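Local coordinates for 4-hydroxybutyrate CoA-transferase (Porphyromonas gingivalis, PDB 3EH7), which probably transfers coenzyme A from an acyl-CoA to a short-chain carboxylic acid such as acetate or 4-hydroxybutyrate, at residues C136-S141 and G168-H173; I319-Q324 and S370-I375. All coordinates share one frame; numbering follows the deposited sequence.

Interaction 1: residues C136-S141 and G168-H173; sequences CSFGVS and GDNLIH
Phe-138 lays the edge of its ring against the backbone of Asn-170 and Leu-171 and its far end against Ile-172, at the point where a small antiparallel two-stranded ribbon, 135-137 with 171-173, runs out into a type II' turn over Phe-138 to Ser-141. The ring's CG stands beside its own backbone N and anti to the carbonyl carbon (chi1 -70°), which swings the ring back along the partner strand. Leu-171 O lies in the ring plane, 3.6 Å from Phe-138 CE1. The same CE1 is also 3.6 Å from Ile-172 CB, and CZ meets the CG2 branch; the isoleucine approaches the ring obliquely. Leu-127 of strand 122-127 and Ala-149 of helix 145-151 both touch the Phe-138 and Ile-172 side chains, so the pair packs the ribbon against the N-terminal parallel sheet and helix 145-151.

On the Ser-137 and Leu-171 face, Leu-171 CD2 sits 3.8 Å from Ser-137 CA. The backbones are tied by the paired bonds of Cys-136 and Ile-172, each 2.9 Å from N to O, and by Phe-138 N to Asn-170 O.

Asn-170 reaches into the turn with its side-chain amide. The amide plane is inclined 35° to the Phe-138 ring, with OD1 only 3.2 Å from Phe-138 CB, while ND2 also donates to Val-166 O. Ser-137 OG accepts from Gly-139 N, an ST turn, and is bonded to Val-166 N as well. The second bond of Asn-170 ND2 runs 3.2 Å to Gly-139 O, nearly straight at 163°, in the carbonyl plane and on a lone pair.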
loop_
_atom_site.group_PDB
_atom_site.type_symbol
_atom_site.label_atom_id
_atom_site.label_comp_id
_atom_site.label_asym_id
_atom_site.label_seq_id
_atom_site.Cartn_x
_atom_site.Cartn_y
_atom_site.Cartn_z
ATOM N N CYS A 136 23.263 -24.160 -12.079
ATOM C CA CYS A 136 23.860 -22.832 -12.234
ATOM C C CYS A 136 23.183 -21.892 -11.286
ATOM O O CYS A 136 21.974 -21.991 -11.071
ATOM C CB CYS A 136 23.595 -22.281 -13.613
ATOM S SG CYS A 136 24.317 -23.243 -14.918
ATOM N N SER A 137 23.950 -20.947 -10.768
ATOM C CA SER A 137 23.414 -19.848 -9.992
ATOM C C SER A 137 23.034 -18.642 -10.882
ATOM O O SER A 137 23.637 -18.389 -11.909
ATOM C CB SER A 137 24.441 -19.427 -8.938
ATOM O OG SER A 137 24.087 -18.238 -8.278
ATOM N N PHE A 138 22.022 -17.891 -10.457
ATOM C CA PHE A 138 21.682 -16.627 -11.115
ATOM C C PHE A 138 22.652 -15.515 -10.697
ATOM O O PHE A 138 22.495 -14.367 -11.101
ATOM C CB PHE A 138 20.219 -16.251 -10.840
ATOM C CG PHE A 138 19.223 -17.138 -11.540
ATOM C CD1 PHE A 138 18.776 -18.314 -10.940
ATOM C CD2 PHE A 138 18.739 -16.804 -12.810
ATOM C CE1 PHE A 138 17.874 -19.161 -11.591
ATOM C CE2 PHE A 138 17.816 -17.649 -13.474
ATOM C CZ PHE A 138 17.372 -18.830 -12.846
ATOM N N GLY A 139 23.695 -15.863 -9.940
ATOM C CA GLY A 139 24.686 -14.880 -9.492
ATOM C C GLY A 139 24.036 -13.662 -8.818
ATOM O O GLY A 139 23.231 -13.800 -7.897
ATOM N N VAL A 140 24.371 -12.485 -9.326
ATOM C CA VAL A 140 23.975 -11.210 -8.757
ATOM C C VAL A 140 22.538 -10.763 -9.116
ATOM O O VAL A 140 22.109 -9.731 -8.649
ATOM C CB VAL A 140 24.972 -10.056 -9.202
ATOM C CG1 VAL A 140 26.393 -10.335 -8.727
ATOM C CG2 VAL A 140 24.964 -9.866 -10.714
ATOM N N SER A 141 21.813 -11.525 -9.942
ATOM C CA SER A 141 20.467 -11.145 -10.391
ATOM C C SER A 141 19.443 -12.266 -10.221
ATOM O O SER A 141 19.249 -13.094 -11.102
ATOM C CB SER A 141 20.515 -10.646 -11.841
ATOM O OG SER A 141 21.341 -9.494 -11.916
ATOM N N GLY A 168 21.592 -18.981 -1.666
ATOM C CA GLY A 168 20.164 -18.700 -1.462
ATOM C C GLY A 168 19.314 -19.523 -2.420
ATOM O O GLY A 168 19.797 -20.490 -3.002
ATOM N N ASP A 169 18.051 -19.138 -2.581
ATOM C CA ASP A 169 17.141 -19.778 -3.550
ATOM C C ASP A 169 17.410 -19.162 -4.917
ATOM O O ASP A 169 16.667 -18.334 -5.404
ATOM C CB ASP A 169 15.686 -19.596 -3.139
ATOM C CG ASP A 169 14.717 -20.246 -4.111
ATOM O OD1 ASP A 169 15.094 -21.231 -4.796
ATOM O OD2 ASP A 169 13.563 -19.769 -4.174
ATOM N N ASN A 170 18.520 -19.589 -5.520
ATOM C CA ASN A 170 19.137 -18.840 -6.592
ATOM C C ASN A 170 19.801 -19.744 -7.625
ATOM O O ASN A 170 20.797 -19.346 -8.241
ATOM C CB ASN A 170 20.190 -17.933 -5.966
ATOM C CG ASN A 170 20.635 -16.834 -6.873
ATOM O OD1 ASN A 170 19.850 -16.282 -7.664
ATOM N ND2 ASN A 170 21.913 -16.463 -6.738
ATOM N N LEU A 171 19.233 -20.930 -7.820
ATOM C CA LEU A 171 19.781 -21.935 -8.727
ATOM C C LEU A 171 18.761 -22.344 -9.765
ATOM O O LEU A 171 17.560 -22.170 -9.587
ATOM C CB LEU A 171 20.211 -23.185 -7.974
ATOM C CG LEU A 171 21.288 -23.043 -6.892
ATOM C CD1 LEU A 171 21.459 -24.370 -6.198
ATOM C CD2 LEU A 171 22.625 -22.530 -7.444
ATOM N N ILE A 172 19.271 -22.895 -10.857
ATOM C CA ILE A 172 18.449 -23.496 -11.877
ATOM C C ILE A 172 19.269 -24.623 -12.488
ATOM O O ILE A 172 20.487 -24.487 -12.698
ATOM C CB ILE A 172 18.000 -22.457 -12.951
ATOM C CG1 ILE A 172 16.970 -23.060 -13.900
ATOM C CG2 ILE A 172 19.224 -21.858 -13.716
ATOM C CD1 ILE A 172 16.383 -22.057 -14.882
ATOM N N HIS A 173 18.613 -25.748 -12.745
ATOM C CA HIS A 173 19.280 -26.840 -13.380
ATOM C C HIS A 173 19.504 -26.524 -14.845
ATOM O O HIS A 173 18.625 -25.988 -15.521
ATOM C CB HIS A 173 18.478 -28.116 -13.243
ATOM C CG HIS A 173 19.292 -29.342 -13.485
ATOM N ND1 HIS A 173 19.432 -29.914 -14.728
ATOM C CD2 HIS A 173 20.043 -30.086 -12.640
ATOM C CE1 HIS A 173 20.225 -30.965 -14.638
ATOM N NE2 HIS A 173 20.603 -31.091 -13.376
#

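Interaction 2: residues I319-Q324 and S370-I375; sequences IDLMGQ and SRIVPI
Ile-319 and Ile-372 run alongside each other, with CG2 of Ile-319 3.8 Å from CG1 of Ile-372. The other branch of Ile-372, CG2, is met by CD2 of Leu-321, which comes in across it, roughly perpendicular. Leu-321 CD1 reaches over to Pro-374, 4.0 Å from its CA. Leu-413 of helix 406-414 touches both Leu-321 and Ile-372, and Leu-425 of helix 419-433 touches Leu-321 and Pro-374, so two helices close over this apolar patch.

Beneath it, strands 318-320 and 372-373 pair in parallel at one side of a small mixed sheet: Ile-319 N gives a 2.7 Å bond to Arg-371 O, and Val-373 N returns one to Ile-319 O. Strand 318-320 then breaks into a type I turn from Asp-320 to Gly-323.

Asp-320 holds that turn. Its CG sits between the backbone N and carbonyl carbon (chi1 75°), which turns the carboxylate back over the loop. OD1 accepts from Met-322 N, an Asx turn, and from Gln-324 N at 2.9 Å; these come from opposite faces of the carboxylate plane. Gln-324 NE2 meets OD2 on its syn side at 2.9 Å and also binds Ala-380 O of the second subunit. A water donates to both Asp-320 OD2 and Pro-374 O, 3.1 Å from the latter.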
loop_
_atom_site.group_PDB
_atom_site.type_symbol
_atom_site.label_atom_id
_atom_site.label_comp_id
_atom_site.label_asym_id
_atom_site.label_seq_id
_atom_site.Cartn_x
_atom_site.Cartn_y
_atom_site.Cartn_z
ATOM N N ILE A 319 8.498 15.419 -2.992
ATOM C CA ILE A 319 7.468 15.175 -1.992
ATOM C C ILE A 319 6.682 16.460 -1.785
ATOM O O ILE A 319 7.260 17.568 -1.715
ATOM C CB ILE A 319 8.040 14.620 -0.675
ATOM C CG1 ILE A 319 6.925 14.477 0.368
ATOM C CG2 ILE A 319 9.070 15.530 -0.088
ATOM C CD1 ILE A 319 7.258 13.575 1.489
ATOM N N ASP A 320 5.359 16.344 -1.787
ATOM C CA ASP A 320 4.534 17.522 -1.632
ATOM C C ASP A 320 4.272 17.784 -0.163
ATOM O O ASP A 320 4.638 16.986 0.695
ATOM C CB ASP A 320 3.276 17.510 -2.508
ATOM C CG ASP A 320 2.174 16.589 -2.011
ATOM O OD1 ASP A 320 2.268 16.015 -0.913
ATOM O OD2 ASP A 320 1.193 16.441 -2.773
ATOM N N LEU A 321 3.658 18.914 0.118
ATOM C CA LEU A 321 3.450 19.343 1.507
ATOM C C LEU A 321 2.501 18.446 2.313
ATOM O O LEU A 321 2.410 18.599 3.535
ATOM C CB LEU A 321 2.981 20.800 1.543
ATOM C CG LEU A 321 4.064 21.822 1.189
ATOM C CD1 LEU A 321 3.521 23.230 1.202
ATOM C CD2 LEU A 321 5.277 21.696 2.107
HETATM N N MSE A 322 1.773 17.545 1.636
HETATM C CA MSE A 322 0.877 16.591 2.316
HETATM C C MSE A 322 1.612 15.318 2.650
HETATM O O MSE A 322 1.135 14.515 3.451
HETATM C CB MSE A 322 -0.336 16.267 1.438
HETATM C CG MSE A 322 -1.197 17.464 1.144
HETATM SE SE MSE A 322 -2.830 16.939 0.265
HETATM C CE MSE A 322 -2.070 15.921 -1.221
ATOM N N GLY A 323 2.764 15.129 2.010
ATOM C CA GLY A 323 3.545 13.927 2.160
ATOM C C GLY A 323 3.446 12.948 0.994
ATOM O O GLY A 323 3.943 11.852 1.125
ATOM N N GLN A 324 2.814 13.294 -0.138
ATOM C CA GLN A 324 2.807 12.338 -1.275
ATOM C C GLN A 324 4.214 12.277 -1.864
ATOM O O GLN A 324 4.825 13.306 -2.054
ATOM C CB GLN A 324 1.840 12.731 -2.401
ATOM C CG GLN A 324 0.477 13.207 -1.962
ATOM C CD GLN A 324 -0.506 13.218 -3.091
ATOM O OE1 GLN A 324 -1.130 12.177 -3.395
ATOM N NE2 GLN A 324 -0.695 14.396 -3.713
ATOM N N SER A 370 13.088 22.891 -5.890
ATOM C CA SER A 370 12.891 22.259 -4.584
ATOM C C SER A 370 12.351 20.832 -4.740
ATOM O O SER A 370 11.458 20.601 -5.537
ATOM C CB SER A 370 11.869 23.079 -3.810
ATOM O OG SER A 370 11.682 22.575 -2.517
ATOM N N ARG A 371 12.873 19.869 -3.990
ATOM C CA ARG A 371 12.213 18.552 -3.915
ATOM C C ARG A 371 11.013 18.498 -2.932
ATOM O O ARG A 371 10.291 17.494 -2.872
ATOM C CB ARG A 371 13.210 17.466 -3.550
ATOM C CG ARG A 371 14.367 17.393 -4.451
ATOM C CD ARG A 371 15.040 16.029 -4.430
ATOM N NE ARG A 371 16.178 16.082 -5.348
ATOM C CZ ARG A 371 16.755 15.018 -5.893
ATOM N NH1 ARG A 371 16.320 13.773 -5.625
ATOM N NH2 ARG A 371 17.774 15.190 -6.717
ATOM N N ILE A 372 10.827 19.550 -2.148
ATOM C CA ILE A 372 9.668 19.673 -1.281
ATOM C C ILE A 372 8.801 20.701 -1.959
ATOM O O ILE A 372 9.165 21.882 -2.072
ATOM C CB ILE A 372 10.069 20.044 0.152
ATOM C CG1 ILE A 372 10.795 18.843 0.802
ATOM C CG2 ILE A 372 8.863 20.470 0.992
ATOM C CD1 ILE A 372 11.337 19.146 2.252
ATOM N N VAL A 373 7.678 20.237 -2.490
ATOM C CA VAL A 373 6.893 21.058 -3.384
ATOM C C VAL A 373 5.498 21.293 -2.814
ATOM O O VAL A 373 4.961 20.464 -2.099
ATOM C CB VAL A 373 6.825 20.424 -4.784
ATOM C CG1 VAL A 373 8.240 20.360 -5.392
ATOM C CG2 VAL A 373 6.177 19.013 -4.741
ATOM N N PRO A 374 4.909 22.446 -3.108
ATOM C CA PRO A 374 3.514 22.638 -2.734
ATOM C C PRO A 374 2.558 21.646 -3.434
ATOM O O PRO A 374 1.600 21.189 -2.820
ATOM C CB PRO A 374 3.226 24.078 -3.145
ATOM C CG PRO A 374 4.318 24.454 -4.092
ATOM C CD PRO A 374 5.478 23.578 -3.857
ATOM N N ILE A 375 2.833 21.315 -4.696
ATOM C CA ILE A 375 1.995 20.411 -5.483
ATOM C C ILE A 375 2.931 19.577 -6.340
ATOM O O ILE A 375 3.913 20.086 -6.873
ATOM C CB ILE A 375 0.997 21.172 -6.412
ATOM C CG1 ILE A 375 -0.049 21.911 -5.603
ATOM C CG2 ILE A 375 0.250 20.207 -7.343
ATOM C CD1 ILE A 375 -0.563 23.118 -6.334
HETATM O O HOH W 1 -0.688 19.094 -2.499
#

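How the interactions relate
Interactions 1 and 2 lie on opposite sides of the chain's centre, about 41 Å apart between centres, and share no strand or helix. Interaction 1 belongs to the N-terminal acetyl-CoA hydrolase/transferase domain and is the more buried: an antiparallel ribbon backed by a neighbouring strand and helix, with an aromatic ring at its heart. Interaction 2, in the C-terminal one, is partly buried; it pairs parallel strands and packs aliphatic side chains beneath two helices. In the first, an asparagine amide reaches the turn from the partner segment and a serine hydroxyl from within; in the second, a carboxylate grips the turn from its own segment. The second subunit touches interaction 2 alone.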